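Local coordinates for protein mannose-6-phosphate isomerase (Helicobacter pylori, PDB 2QH5) that probably makes GDP-mannose from mannose 1-phosphate and GTP, this chain being the nucleotidyltransferase domain of a longer protein of the type 2 mannose-6-phosphate isomerase family, at residues A[30-35]-A[39-44]. Residues are numbered along the deposited sequence; the frame is centred on the assembly and turned at random.
Sequences FLKLFD and LFELSF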
loop_
_atom_site.group_PDB
_atom_site.type_symbol
_atom_site.label_atom_id
_atom_site.label_comp_id
_atom_site.label_asym_id
_atom_site.label_seq_id
_atom_site.Cartn_x
_atom_site.Cartn_y
_atom_site.Cartn_z
ATOM N N PHE A 30 11.579 6.788 9.627
ATOM C CA PHE A 30 11.655 6.481 11.053
ATOM C C PHE A 30 12.100 7.659 11.915
ATOM O O PHE A 30 12.021 7.598 13.142
ATOM C CB PHE A 30 12.554 5.272 11.292
ATOM C CG PHE A 30 11.962 3.986 10.806
ATOM C CD1 PHE A 30 10.908 3.388 11.495
ATOM C CD2 PHE A 30 12.446 3.379 9.655
ATOM C CE1 PHE A 30 10.350 2.205 11.049
ATOM C CE2 PHE A 30 11.893 2.194 9.200
ATOM C CZ PHE A 30 10.843 1.602 9.900
ATOM N N LEU A 31 12.548 8.730 11.266
ATOM C CA LEU A 31 13.060 9.906 11.967
ATOM C C LEU A 31 11.948 10.712 12.621
ATOM O O LEU A 31 10.998 11.124 11.957
ATOM C CB LEU A 31 13.866 10.781 11.009
ATOM C CG LEU A 31 15.186 10.161 10.544
ATOM C CD1 LEU A 31 15.663 10.797 9.243
ATOM C CD2 LEU A 31 16.251 10.263 11.643
ATOM N N LYS A 32 12.087 10.944 13.924
ATOM C CA LYS A 32 11.028 11.550 14.738
ATOM C C LYS A 32 10.989 13.084 14.638
ATOM O O LYS A 32 10.800 13.783 15.642
ATOM C CB LYS A 32 11.169 11.112 16.203
ATOM C CG LYS A 32 11.561 9.652 16.389
ATOM C CD LYS A 32 11.280 9.159 17.800
ATOM C CE LYS A 32 9.784 9.022 18.052
ATOM N NZ LYS A 32 9.462 8.057 19.136
ATOM N N LEU A 33 11.133 13.592 13.416
ATOM C CA LEU A 33 11.313 15.021 13.173
ATOM C C LEU A 33 10.025 15.848 13.237
ATOM O O LEU A 33 10.041 16.991 13.701
ATOM C CB LEU A 33 12.028 15.237 11.834
ATOM C CG LEU A 33 13.556 15.402 11.858
ATOM C CD1 LEU A 33 14.280 14.245 12.548
ATOM C CD2 LEU A 33 14.102 15.608 10.452
ATOM N N PHE A 34 8.919 15.268 12.777
ATOM C CA PHE A 34 7.642 15.980 12.691
ATOM C C PHE A 34 6.945 16.100 14.045
ATOM O O PHE A 34 6.034 15.323 14.363
ATOM C CB PHE A 34 6.728 15.317 11.657
ATOM C CG PHE A 34 7.301 15.310 10.272
ATOM C CD1 PHE A 34 7.264 16.454 9.487
ATOM C CD2 PHE A 34 7.890 14.166 9.759
ATOM C CE1 PHE A 34 7.800 16.456 8.208
ATOM C CE2 PHE A 34 8.431 14.161 8.483
ATOM C CZ PHE A 34 8.384 15.307 7.706
ATOM N N ASP A 35 7.382 17.098 14.815
ATOM C CA ASP A 35 6.933 17.339 16.190
ATOM C C ASP A 35 7.006 16.076 17.051
ATOM O O ASP A 35 5.979 15.494 17.417
ATOM C CB ASP A 35 5.532 17.968 16.227
ATOM C CG ASP A 35 5.219 18.616 17.568
ATOM O OD1 ASP A 35 5.977 19.518 17.991
ATOM O OD2 ASP A 35 4.211 18.227 18.198
ATOM N N LEU A 39 7.091 9.815 10.387
ATOM C CA LEU A 39 6.119 9.526 9.327
ATOM C C LEU A 39 5.460 8.171 9.549
ATOM O O LEU A 39 4.237 8.046 9.442
ATOM C CB LEU A 39 6.795 9.538 7.960
ATOM C CG LEU A 39 7.075 10.908 7.359
ATOM C CD1 LEU A 39 7.919 10.776 6.089
ATOM C CD2 LEU A 39 5.763 11.628 7.083
ATOM N N PHE A 40 6.289 7.178 9.876
ATOM C CA PHE A 40 5.854 5.828 10.206
ATOM C C PHE A 40 4.776 5.781 11.297
ATOM O O PHE A 40 3.722 5.179 11.092
ATOM C CB PHE A 40 7.062 4.950 10.588
ATOM C CG PHE A 40 6.687 3.571 11.066
ATOM C CD1 PHE A 40 6.410 2.558 10.156
ATOM C CD2 PHE A 40 6.604 3.291 12.427
ATOM C CE1 PHE A 40 6.044 1.297 10.597
ATOM C CE2 PHE A 40 6.243 2.032 12.870
ATOM C CZ PHE A 40 5.960 1.036 11.958
ATOM N N GLU A 41 5.023 6.410 12.446
ATOM C CA GLU A 41 4.025 6.394 13.524
ATOM C C GLU A 41 2.805 7.274 13.235
ATOM O O GLU A 41 1.711 7.008 13.732
ATOM C CB GLU A 41 4.643 6.740 14.879
ATOM C CG GLU A 41 5.138 8.156 15.023
ATOM C CD GLU A 41 5.721 8.413 16.395
ATOM O OE1 GLU A 41 6.966 8.434 16.507
ATOM O OE2 GLU A 41 4.935 8.569 17.360
ATOM N N LEU A 42 2.997 8.310 12.423
ATOM C CA LEU A 42 1.885 9.122 11.940
ATOM C C LEU A 42 0.980 8.296 11.027
ATOM O O LEU A 42 -0.246 8.284 11.208
ATOM C CB LEU A 42 2.407 10.359 11.208
ATOM C CG LEU A 42 2.354 11.752 11.857
ATOM C CD1 LEU A 42 1.885 11.774 13.328
ATOM C CD2 LEU A 42 3.708 12.424 11.684
ATOM N N SER A 43 1.600 7.603 10.065
ATOM C CA SER A 43 0.900 6.699 9.152
ATOM C C SER A 43 0.233 5.538 9.894
ATOM O O SER A 43 -0.852 5.101 9.519
ATOM C CB SER A 43 1.852 6.153 8.092
ATOM O OG SER A 43 2.329 7.174 7.230
ATOM N N PHE A 44 0.882 5.046 10.944
ATOM C CA PHE A 44 0.308 3.980 11.753
ATOM C C PHE A 44 -0.958 4.456 12.453
ATOM O O PHE A 44 -2.012 3.826 12.337
ATOM C CB PHE A 44 1.310 3.430 12.789
ATOM C CG PHE A 44 0.716 2.366 13.667
ATOM C CD1 PHE A 44 0.282 2.661 14.951
ATOM C CD2 PHE A 44 0.529 1.084 13.185
ATOM C CE1 PHE A 44 -0.321 1.679 15.741
ATOM C CE2 PHE A 44 -0.069 0.098 13.976
ATOM C CZ PHE A 44 -0.489 0.397 15.252
#
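In this nucleotidyltransferase domain of the GT-A clan, the loop that follows strand 5-10 folds back on the first turns of helix 39-48. Loop and helix form the beta-alpha-beta crossover from strand 5-10 to its parallel neighbour, strand 53-59. On the buried side, Phe30 and Phe40 meet. CE1 of Phe30 lies over one face of the Phe40 ring, offset toward its rim, 3.9 Å from Phe40 CG. The ring planes are inclined at 39°, with centroids 5.2 Å apart, an oblique pair in which this one atom of Phe30 does the touching. The Phe40 ring also reaches Ile56 of strand 53-59. Ala66 of helix 63-69 touches both phenylalanines. Phe34, at the centre of an inverse gamma turn, is more exposed. Its CE2 touches the branch of Leu39, 3.7 Å from CG, and its CB is 4.2 Å from Leu42 CD2. Lys32 crosses Glu41 at about a right angle. With chi1 at 67° and an extended chain beyond CG, Glu41 carries its carboxylate to the lysine. A bend at chi3 brings the end of Lys32 to it. The salt bridge is long, with Lys32 NZ 3.6 Å from Glu41 OE1, while Lys32 CE is closer to this oxygen, at 3.3 Å.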